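Local coordinates for secretion activator protein, hypothetical (Brucella abortus bv. 1 str. 9-941, PDB 7DNP) that probably cleaves peptidoglycan as a muramidase (autolysin) of the glycoside hydrolase 108 family, serving the bacterium's type IV secretion system, at residues M33-A38 against T62-E67; D83-D88 against S164-F169; R97-L102 against G112-K117. All blocks are in the same frame, centred on the assembly; numbering follows the deposited sequence.

Contact 1 (M33-A38 against T62-E67); sequences MGITLA and TDIYRE. With H9U ((2R)-2-[[(2S)-2-[[(2R)-2-[(2R,3S,4R,5R,6S)-5-acetamido-3-[(2S,3R,4R,5S,6R)-3-acetamido-6-(hydroxymethyl)-4,5-bis(oxidanyl)oxan-2-yl]oxy-2-(hydroxymethyl)-6-oxidanyl-oxan-4-yl]oxypropanoyl]amino]propanoyl]amino]pentanedioic acid), chain B.
The Tyr65 ring takes the CD1 methyl of Ile35 over one face, a CH-pi contact 3.8 Å from the ring centroid and 21° off the normal. At the ring edge, in plane, sits Met33 O, to which Tyr65 OH donates over 2.6 Å on a lone pair in the carbonyl plane (C=O...donor angle 137°). The acetamide methyl C41 of the N-acetylglucosamine unit of H9U comes in obliquely, 3.7 Å from Tyr65 CE1. The Ile35 branch reaches the ring because CG1 lies beside its own backbone N (chi1 -56°), carrying the methyl across to the helix; there Ile35 CD1 also meets Ile64 CG2 at 3.7 Å. Gly34 CA lies off the hydroxyl end of the ring, near its plane, 3.3 Å from Tyr65 OH.

The backbone of 33-38, along the small antiparallel sheet that borders the glycan cleft, bonds to both sugars. H9U O08, the hydroxymethyl oxygen of the N-acetylmuramic acid unit, donates to Gly34 O at 2.7 Å, and Thr36 N gives a nearly straight bond of 3.2 Å to O12, the N-acetylglucosamine acetamide oxygen of H9U. Thr36 is the N-cap of helix 37-44, and that helix start may help polarise the acetamide carbonyl. Tyr65 thus works in two layers: its hydroxyl holds the turn from which Gly34 O and Thr36 N meet the ligand, while its ring touches the N-acetyl group that Thr36 N binds.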
loop_
_atom_site.group_PDB
_atom_site.type_symbol
_atom_site.label_atom_id
_atom_site.label_comp_id
_atom_site.label_asym_id
_atom_site.label_seq_id
_atom_site.Cartn_x
_atom_site.Cartn_y
_atom_site.Cartn_z
ATOM N N MET A 33 0.363 -14.009 3.627
ATOM C CA MET A 33 0.897 -12.770 4.192
ATOM C C MET A 33 0.529 -11.569 3.326
ATOM O O MET A 33 1.290 -10.603 3.212
ATOM C CB MET A 33 2.412 -12.864 4.389
ATOM C CG MET A 33 2.829 -14.035 5.258
ATOM S SD MET A 33 4.555 -14.485 5.051
ATOM C CE MET A 33 4.489 -15.336 3.471
ATOM N N GLY A 34 -0.645 -11.631 2.698
ATOM C CA GLY A 34 -1.128 -10.569 1.845
ATOM C C GLY A 34 -0.680 -10.645 0.401
ATOM O O GLY A 34 -1.185 -9.875 -0.427
ATOM N N ILE A 35 0.238 -11.545 0.065
ATOM C CA ILE A 35 0.783 -11.642 -1.286
ATOM C C ILE A 35 -0.148 -12.494 -2.142
ATOM O O ILE A 35 -0.425 -13.651 -1.807
ATOM C CB ILE A 35 2.202 -12.229 -1.264
ATOM C CG1 ILE A 35 3.105 -11.397 -0.352
ATOM C CG2 ILE A 35 2.772 -12.302 -2.675
ATOM C CD1 ILE A 35 3.450 -10.044 -0.921
ATOM N N THR A 36 -0.617 -11.932 -3.257
ATOM C CA THR A 36 -1.521 -12.653 -4.141
ATOM C C THR A 36 -0.739 -13.501 -5.137
ATOM O O THR A 36 0.485 -13.393 -5.271
ATOM C CB THR A 36 -2.431 -11.700 -4.913
ATOM O OG1 THR A 36 -1.667 -11.021 -5.921
ATOM C CG2 THR A 36 -3.069 -10.684 -3.978
ATOM N N LEU A 37 -1.480 -14.341 -5.865
ATOM C CA LEU A 37 -0.853 -15.233 -6.831
ATOM C C LEU A 37 -0.234 -14.452 -7.983
ATOM O O LEU A 37 0.865 -14.783 -8.446
ATOM C CB LEU A 37 -1.878 -16.242 -7.346
ATOM C CG LEU A 37 -1.352 -17.360 -8.239
ATOM C CD1 LEU A 37 -2.039 -18.670 -7.887
ATOM C CD2 LEU A 37 -1.561 -17.020 -9.705
ATOM N N ALA A 38 -0.925 -13.413 -8.459
ATOM C CA ALA A 38 -0.407 -12.623 -9.572
ATOM C C ALA A 38 0.864 -11.890 -9.175
ATOM O O ALA A 38 1.788 -11.742 -9.982
ATOM C CB ALA A 38 -1.467 -11.631 -10.050
ATOM N N THR A 62 8.821 -10.457 2.255
ATOM C CA THR A 62 9.433 -9.189 2.637
ATOM C C THR A 62 10.169 -8.551 1.463
ATOM O O THR A 62 10.087 -7.333 1.266
ATOM C CB THR A 62 10.374 -9.393 3.828
ATOM O OG1 THR A 62 9.650 -9.995 4.909
ATOM C CG2 THR A 62 10.946 -8.064 4.299
ATOM N N ASP A 63 10.887 -9.348 0.668
ATOM C CA ASP A 63 11.547 -8.786 -0.509
ATOM C C ASP A 63 10.528 -8.229 -1.492
ATOM O O ASP A 63 10.760 -7.191 -2.122
ATOM C CB ASP A 63 12.414 -9.840 -1.200
ATOM C CG ASP A 63 13.544 -10.344 -0.326
ATOM O OD1 ASP A 63 14.040 -9.584 0.531
ATOM O OD2 ASP A 63 13.942 -11.513 -0.507
ATOM N N ILE A 64 9.392 -8.913 -1.641
ATOM C CA ILE A 64 8.353 -8.449 -2.552
ATOM C C ILE A 64 7.767 -7.131 -2.071
ATOM O O ILE A 64 7.586 -6.196 -2.857
ATOM C CB ILE A 64 7.264 -9.524 -2.708
ATOM C CG1 ILE A 64 7.813 -10.719 -3.500
ATOM C CG2 ILE A 64 6.024 -8.927 -3.364
ATOM C CD1 ILE A 64 6.935 -11.950 -3.426
ATOM N N TYR A 65 7.455 -7.038 -0.776
ATOM C CA TYR A 65 6.930 -5.794 -0.229
ATOM C C TYR A 65 7.953 -4.667 -0.335
ATOM O O TYR A 65 7.588 -3.517 -0.608
ATOM C CB TYR A 65 6.503 -6.000 1.226
ATOM C CG TYR A 65 5.132 -6.632 1.380
ATOM C CD1 TYR A 65 4.026 -6.122 0.710
ATOM C CD2 TYR A 65 4.949 -7.745 2.191
ATOM C CE1 TYR A 65 2.775 -6.700 0.850
ATOM C CE2 TYR A 65 3.703 -8.330 2.336
ATOM C CZ TYR A 65 2.623 -7.805 1.667
ATOM O OH TYR A 65 1.387 -8.395 1.818
ATOM N N ARG A 66 9.236 -4.974 -0.121
ATOM C CA ARG A 66 10.269 -3.937 -0.177
ATOM C C ARG A 66 10.475 -3.437 -1.605
ATOM O O ARG A 66 10.424 -2.229 -1.863
ATOM C CB ARG A 66 11.583 -4.469 0.403
ATOM C CG ARG A 66 12.633 -3.388 0.726
ATOM C CD ARG A 66 14.010 -3.994 1.036
ATOM N NE ARG A 66 14.491 -4.817 -0.073
ATOM C CZ ARG A 66 14.574 -6.145 -0.042
ATOM N NH1 ARG A 66 14.222 -6.812 1.051
ATOM N NH2 ARG A 66 15.007 -6.806 -1.106
ATOM N N GLU A 67 10.700 -4.356 -2.549
ATOM C CA GLU A 67 11.054 -3.973 -3.913
ATOM C C GLU A 67 9.845 -3.551 -4.738
ATOM O O GLU A 67 9.930 -2.602 -5.529
ATOM C CB GLU A 67 11.759 -5.132 -4.620
ATOM C CG GLU A 67 13.094 -5.523 -4.016
ATOM C CD GLU A 67 14.085 -4.383 -4.030
ATOM O OE1 GLU A 67 14.015 -3.545 -4.959
ATOM O OE2 GLU A 67 14.933 -4.324 -3.112
HETATM C C22 H9U B . -4.992 -7.364 -2.269
HETATM C C24 H9U B . -7.234 -7.656 -1.325
HETATM C C26 H9U B . -4.408 -8.012 -0.998
HETATM C C28 H9U B . -6.643 -8.412 -0.124
HETATM C C23 H9U B . -6.387 -7.792 -2.529
HETATM C C25 H9U B . -3.733 -6.636 -4.134
HETATM C C27 H9U B . -2.273 -6.836 -4.611
HETATM C C29 H9U B . -1.863 -5.750 -5.530
HETATM C C30 H9U B . -2.812 -5.568 -6.645
HETATM C C31 H9U B . -4.217 -5.293 -6.088
HETATM C C32 H9U B . -7.948 -7.367 -4.418
HETATM C C33 H9U B . -3.138 -7.326 -0.604
HETATM C C34 H9U B . -5.195 -5.043 -7.196
HETATM C C35 H9U B . -9.746 -7.336 -1.210
HETATM C C36 H9U B . -8.809 -6.140 -4.693
HETATM C C37 H9U B . -0.400 -7.833 -3.073
HETATM C C38 H9U B . -7.433 -7.964 -5.717
HETATM C C39 H9U B . -9.171 -3.656 -4.400
HETATM C C40 H9U B . -11.168 -7.851 -1.410
HETATM C C41 H9U B . 0.453 -7.621 -1.823
HETATM C C42 H9U B . -8.723 -3.107 -5.750
HETATM C C43 H9U B . -8.975 -3.130 -8.283
HETATM C C44 H9U B . -8.897 -2.621 -3.325
HETATM C C45 H9U B . -8.005 -4.128 -8.900
HETATM C C46 H9U B . -10.196 -3.040 -9.187
HETATM C C47 H9U B . -10.007 -1.975 -10.267
HETATM C C48 H9U B . -11.248 -1.845 -11.146
HETATM N N18 H9U B . -8.619 -8.177 -1.530
HETATM N N19 H9U B . -1.362 -6.796 -3.422
HETATM N N20 H9U B . -8.376 -4.846 -4.152
HETATM N N21 H9U B . -9.372 -3.609 -6.966
HETATM O O01 H9U B . -4.171 -7.728 -3.403
HETATM O O02 H9U B . -5.293 -7.937 0.170
HETATM O O03 H9U B . -4.648 -6.429 -5.269
HETATM O O04 H9U B . -6.884 -6.906 -3.612
HETATM O O05 H9U B . -6.580 -9.749 -0.414
HETATM O O06 H9U B . -0.511 -6.012 -6.068
HETATM O O07 H9U B . -2.403 -4.453 -7.459
HETATM O O08 H9U B . -2.738 -7.884 0.619
HETATM O O09 H9U B . -5.267 -6.176 -8.015
HETATM O O10 H9U B . -9.572 -6.239 -0.789
HETATM O O11 H9U B . -9.809 -6.228 -5.320
HETATM O O12 H9U B . -0.260 -8.818 -3.727
HETATM O O13 H9U B . -7.853 -2.299 -5.793
HETATM O O14 H9U B . -7.068 -3.716 -9.636
HETATM O O15 H9U B . -8.144 -5.360 -8.673
HETATM O O16 H9U B . -12.259 -2.561 -10.907
HETATM O O17 H9U B . -11.254 -1.025 -12.104
#

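Contact 2 (D83-D88 against S164-F169); sequences DHATLD and SRALAF
His84 and Phe169 make the aromatic part of this contact: an edge-to-face (T-shaped) pair with planes at 86° and ring centroids of His84 and Phe169 5.2 Å apart. The CE2 edge of Phe169 points at the imidazole face, while His84 CB lies in the plane of the phenyl ring, 3.7 Å from Phe169 CD2. The imidazole gets there with CG anti to the backbone N (chi1 178°), which swings it out across the neighbouring helix.

Apolar packing is thinner. Ala85 CB meets Ala166 CB at 4.0 Å, and Ala166 also touches Ile131 of helix 127-142. With alanines at this meeting point, the axes of segments 83-88 and 164-169 run antiparallel with a marked tilt (150°) and approach to 8.6 Å, and the long C-terminal helix packs on a helix of the lysozyme-like region.

Among polar groups, Arg165 bends at its third torsion and brings its guanidinium edge to the imidazole, with Arg165 NH1 3.9 Å from His84 NE2. That is a contact without a bond: His84 NE2 is buried with no partner, and the nearby positive charge would probably disfavour protonation of the ring. One turn after His84, Asp88 forms salt bridges with Arg138 and Arg158.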
loop_
_atom_site.group_PDB
_atom_site.type_symbol
_atom_site.label_atom_id
_atom_site.label_comp_id
_atom_site.label_asym_id
_atom_site.label_seq_id
_atom_site.Cartn_x
_atom_site.Cartn_y
_atom_site.Cartn_z
ATOM N N ASP A 83 4.605 8.234 3.620
ATOM C CA ASP A 83 5.128 6.963 3.125
ATOM C C ASP A 83 4.214 5.805 3.507
ATOM O O ASP A 83 3.857 4.980 2.659
ATOM C CB ASP A 83 6.555 6.737 3.643
ATOM C CG ASP A 83 6.708 7.009 5.138
ATOM O OD1 ASP A 83 5.693 7.180 5.845
ATOM O OD2 ASP A 83 7.866 7.039 5.614
ATOM N N HIS A 84 3.790 5.750 4.774
ATOM C CA HIS A 84 2.973 4.626 5.233
ATOM C C HIS A 84 1.600 4.629 4.575
ATOM O O HIS A 84 1.105 3.574 4.157
ATOM C CB HIS A 84 2.832 4.654 6.755
ATOM C CG HIS A 84 1.968 3.557 7.297
ATOM N ND1 HIS A 84 2.354 2.235 7.292
ATOM C CD2 HIS A 84 0.731 3.586 7.851
ATOM C CE1 HIS A 84 1.396 1.495 7.825
ATOM N NE2 HIS A 84 0.400 2.290 8.169
ATOM N N ALA A 85 0.966 5.799 4.486
ATOM C CA ALA A 85 -0.340 5.887 3.839
ATOM C C ALA A 85 -0.264 5.435 2.387
ATOM O O ALA A 85 -1.168 4.756 1.891
ATOM C CB ALA A 85 -0.870 7.318 3.917
ATOM N N THR A 86 0.807 5.812 1.689
ATOM C CA THR A 86 0.955 5.435 0.289
ATOM C C THR A 86 1.288 3.954 0.151
ATOM O O THR A 86 0.791 3.282 -0.762
ATOM C CB THR A 86 2.028 6.305 -0.358
ATOM O OG1 THR A 86 1.684 7.684 -0.168
ATOM C CG2 THR A 86 2.141 6.011 -1.846
ATOM N N LEU A 87 2.106 3.425 1.065
ATOM C CA LEU A 87 2.467 2.009 1.023
ATOM C C LEU A 87 1.244 1.114 1.185
ATOM O O LEU A 87 1.069 0.144 0.437
ATOM C CB LEU A 87 3.500 1.697 2.107
ATOM C CG LEU A 87 3.803 0.217 2.359
ATOM C CD1 LEU A 87 4.462 -0.425 1.149
ATOM C CD2 LEU A 87 4.674 0.056 3.602
ATOM N N ASP A 88 0.391 1.404 2.168
ATOM C CA ASP A 88 -0.756 0.523 2.375
ATOM C C ASP A 88 -1.711 0.569 1.191
ATOM O O ASP A 88 -2.217 -0.474 0.759
ATOM C CB ASP A 88 -1.502 0.871 3.658
ATOM C CG ASP A 88 -2.574 -0.152 3.974
ATOM O OD1 ASP A 88 -2.220 -1.234 4.479
ATOM O OD2 ASP A 88 -3.762 0.104 3.675
ATOM N N SER A 164 -4.706 6.568 10.985
ATOM C CA SER A 164 -4.246 6.824 12.349
ATOM C C SER A 164 -2.753 6.556 12.491
ATOM O O SER A 164 -2.006 7.395 13.015
ATOM C CB SER A 164 -5.039 5.968 13.336
ATOM O OG SER A 164 -4.635 6.214 14.673
ATOM N N ARG A 165 -2.296 5.390 12.020
ATOM C CA ARG A 165 -0.877 5.072 12.138
ATOM C C ARG A 165 -0.024 6.008 11.290
ATOM O O ARG A 165 1.082 6.380 11.696
ATOM C CB ARG A 165 -0.618 3.617 11.754
ATOM C CG ARG A 165 0.760 3.111 12.191
ATOM C CD ARG A 165 0.925 1.611 11.998
ATOM N NE ARG A 165 -0.024 0.837 12.795
ATOM C CZ ARG A 165 -1.052 0.161 12.285
ATOM N NH1 ARG A 165 -1.275 0.164 10.971
ATOM N NH2 ARG A 165 -1.857 -0.518 13.089
ATOM N N ALA A 166 -0.516 6.407 10.113
ATOM C CA ALA A 166 0.266 7.303 9.263
ATOM C C ALA A 166 0.456 8.663 9.927
ATOM O O ALA A 166 1.575 9.186 9.983
ATOM C CB ALA A 166 -0.397 7.459 7.898
ATOM N N LEU A 167 -0.631 9.252 10.431
ATOM C CA LEU A 167 -0.516 10.523 11.138
ATOM C C LEU A 167 0.408 10.408 12.344
ATOM O O LEU A 167 1.149 11.350 12.651
ATOM C CB LEU A 167 -1.900 11.006 11.565
ATOM C CG LEU A 167 -2.855 11.302 10.405
ATOM C CD1 LEU A 167 -4.292 11.375 10.883
ATOM C CD2 LEU A 167 -2.461 12.583 9.709
ATOM N N ALA A 168 0.378 9.264 13.033
ATOM C CA ALA A 168 1.309 9.031 14.132
ATOM C C ALA A 168 2.750 9.028 13.636
ATOM O O ALA A 168 3.600 9.748 14.171
ATOM C CB ALA A 168 0.970 7.715 14.834
ATOM N N PHE A 169 3.042 8.225 12.600
ATOM C CA PHE A 169 4.384 8.206 12.021
ATOM C C PHE A 169 4.839 9.601 11.613
ATOM O O PHE A 169 6.021 9.937 11.749
ATOM C CB PHE A 169 4.426 7.276 10.802
ATOM C CG PHE A 169 4.482 5.814 11.144
ATOM C CD1 PHE A 169 5.065 5.378 12.322
ATOM C CD2 PHE A 169 3.944 4.870 10.277
ATOM C CE1 PHE A 169 5.115 4.019 12.628
ATOM C CE2 PHE A 169 3.987 3.520 10.574
ATOM C CZ PHE A 169 4.573 3.092 11.751
#

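Contact 3 (R97-L102 against G112-K117); sequences RAVKML and GVIGAK
Gly112 N donates a hydrogen bond to Gln103 OE1 and at the same time rests against the stem of Lys100, whose CG is 3.5 Å from Gly112 N. The backbones are close here, with Lys100 CA and Gly112 CA 4.5 Å apart. Beyond CG the lysine chain runs extended, and it is the start of that chain that does the touching. Gly112 itself has a positive phi of 84°, a left-handed conformation that turns the loop as it passes the helix. Next along, Val113 N is bonded to Asp111 OD1.

The segments belong to two consecutive helices, 95-106 and 116-123, and the loop joining them, in the part of the chain assigned to a predicted peptidoglycan-binding family: after the intervening turn the chain passes obliquely across the side of the first helix at 112-114, and Gly115 stands at the N-cap position of the second.

Val99 provides the main apolar contact. Its CG1, anti to the backbone N (chi1 172°), sits over the flat face of the Gly112-Val113 peptide, 3.4 Å from Gly112 C and 3.5 Å from Val113 N. The same Val99 CG1 meets Ile114 CD1 at 3.7 Å. Leu102 crosses the isoleucine at about a right angle, and Leu102 CD2 lies 3.8 Å from Ile114 CD1, so this one methyl touches two helix side chains, one turn apart. Leu102 also touches Ile130 and Leu78, while Ile114 packs on Ala74.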
loop_
_atom_site.group_PDB
_atom_site.type_symbol
_atom_site.label_atom_id
_atom_site.label_comp_id
_atom_site.label_asym_id
_atom_site.label_seq_id
_atom_site.Cartn_x
_atom_site.Cartn_y
_atom_site.Cartn_z
ATOM N N ARG A 97 -1.795 2.800 -8.847
ATOM C CA ARG A 97 -3.026 3.462 -8.422
ATOM C C ARG A 97 -2.797 4.314 -7.178
ATOM O O ARG A 97 -3.373 5.404 -7.049
ATOM C CB ARG A 97 -4.117 2.419 -8.171
ATOM C CG ARG A 97 -5.340 2.936 -7.412
ATOM C CD ARG A 97 -6.128 3.954 -8.225
ATOM N NE ARG A 97 -6.248 3.556 -9.623
ATOM C CZ ARG A 97 -6.342 4.410 -10.636
ATOM N NH1 ARG A 97 -6.338 5.716 -10.410
ATOM N NH2 ARG A 97 -6.438 3.956 -11.878
ATOM N N ALA A 98 -1.964 3.840 -6.253
ATOM C CA ALA A 98 -1.686 4.619 -5.052
ATOM C C ALA A 98 -0.942 5.904 -5.399
ATOM O O ALA A 98 -1.297 6.987 -4.916
ATOM C CB ALA A 98 -0.889 3.779 -4.051
ATOM N N VAL A 99 0.085 5.804 -6.251
ATOM C CA VAL A 99 0.860 6.985 -6.626
ATOM C C VAL A 99 0.012 7.944 -7.459
ATOM O O VAL A 99 0.127 9.169 -7.324
ATOM C CB VAL A 99 2.151 6.568 -7.357
ATOM C CG1 VAL A 99 2.873 7.790 -7.919
ATOM C CG2 VAL A 99 3.076 5.826 -6.405
ATOM N N LYS A 100 -0.859 7.408 -8.325
ATOM C CA LYS A 100 -1.758 8.265 -9.096
ATOM C C LYS A 100 -2.656 9.092 -8.182
ATOM O O LYS A 100 -2.902 10.277 -8.440
ATOM C CB LYS A 100 -2.605 7.420 -10.049
ATOM C CG LYS A 100 -1.885 6.976 -11.313
ATOM C CD LYS A 100 -2.777 6.067 -12.152
ATOM C CE LYS A 100 -2.056 5.580 -13.396
ATOM N NZ LYS A 100 -2.993 4.986 -14.391
ATOM N N MET A 101 -3.150 8.483 -7.101
ATOM C CA MET A 101 -4.006 9.212 -6.174
ATOM C C MET A 101 -3.207 10.221 -5.359
ATOM O O MET A 101 -3.702 11.313 -5.059
ATOM C CB MET A 101 -4.740 8.237 -5.254
ATOM C CG MET A 101 -6.127 8.713 -4.835
ATOM S SD MET A 101 -7.295 8.826 -6.213
ATOM C CE MET A 101 -7.008 7.262 -7.033
ATOM N N LEU A 102 -1.974 9.869 -4.981
ATOM C CA LEU A 102 -1.110 10.839 -4.317
ATOM C C LEU A 102 -0.828 12.019 -5.236
ATOM O O LEU A 102 -0.791 13.172 -4.788
ATOM C CB LEU A 102 0.195 10.175 -3.874
ATOM C CG LEU A 102 1.255 11.128 -3.317
ATOM C CD1 LEU A 102 0.821 11.691 -1.972
ATOM C CD2 LEU A 102 2.611 10.443 -3.200
ATOM N N GLY A 112 1.502 7.577 -12.074
ATOM C CA GLY A 112 1.731 6.400 -11.261
ATOM C C GLY A 112 3.162 6.155 -10.842
ATOM O O GLY A 112 3.442 5.104 -10.254
ATOM N N VAL A 113 4.075 7.092 -11.113
ATOM C CA VAL A 113 5.497 6.945 -10.807
ATOM C C VAL A 113 5.989 8.235 -10.161
ATOM O O VAL A 113 5.716 9.327 -10.669
ATOM C CB VAL A 113 6.320 6.624 -12.071
ATOM C CG1 VAL A 113 7.799 6.584 -11.750
ATOM C CG2 VAL A 113 5.868 5.298 -12.687
ATOM N N ILE A 114 6.718 8.110 -9.056
ATOM C CA ILE A 114 7.217 9.275 -8.327
ATOM C C ILE A 114 8.431 9.833 -9.062
ATOM O O ILE A 114 9.505 9.223 -9.066
ATOM C CB ILE A 114 7.566 8.923 -6.876
ATOM C CG1 ILE A 114 6.369 8.277 -6.162
ATOM C CG2 ILE A 114 8.071 10.160 -6.137
ATOM C CD1 ILE A 114 5.365 9.252 -5.600
ATOM N N GLY A 115 8.275 11.007 -9.673
ATOM C CA GLY A 115 9.369 11.735 -10.259
ATOM C C GLY A 115 9.615 13.059 -9.557
ATOM O O GLY A 115 9.089 13.327 -8.474
ATOM N N ALA A 116 10.415 13.907 -10.213
ATOM C CA ALA A 116 10.828 15.165 -9.592
ATOM C C ALA A 116 9.637 16.081 -9.323
ATOM O O ALA A 116 9.555 16.702 -8.258
ATOM C CB ALA A 116 11.864 15.874 -10.468
ATOM N N LYS A 117 8.700 16.183 -10.274
ATOM C CA LYS A 117 7.546 17.059 -10.074
ATOM C C LYS A 117 6.667 16.580 -8.927
ATOM O O LYS A 117 6.084 17.404 -8.207
ATOM C CB LYS A 117 6.715 17.156 -11.354
ATOM C CG LYS A 117 7.445 17.797 -12.517
ATOM C CD LYS A 117 6.539 18.716 -13.305
ATOM C CE LYS A 117 7.348 19.651 -14.190
ATOM N NZ LYS A 117 6.790 19.713 -15.565
#

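Contacts 1 and 2 are buried, whereas contact 3 is partly buried and its loop reaches the surface. Contact 1 alone touches the glycan, and it alone joins its segments by a hydrogen bond; contact 2 pairs aromatic rings across two helices, and contact 3 packs aliphatic methyls on a backbone. Contacts 1 and 2 lie on opposite sides of the chain's centre, their centres about 18 Å apart, although their helices 58-70 and 82-93 follow each other in sequence. Contact 3 is nested inside the loop that contact 2 closes, and the two touch directly: Thr86 O lies 3.7 Å from Ala98 CB, linking consecutive helices 82-93 and 95-106.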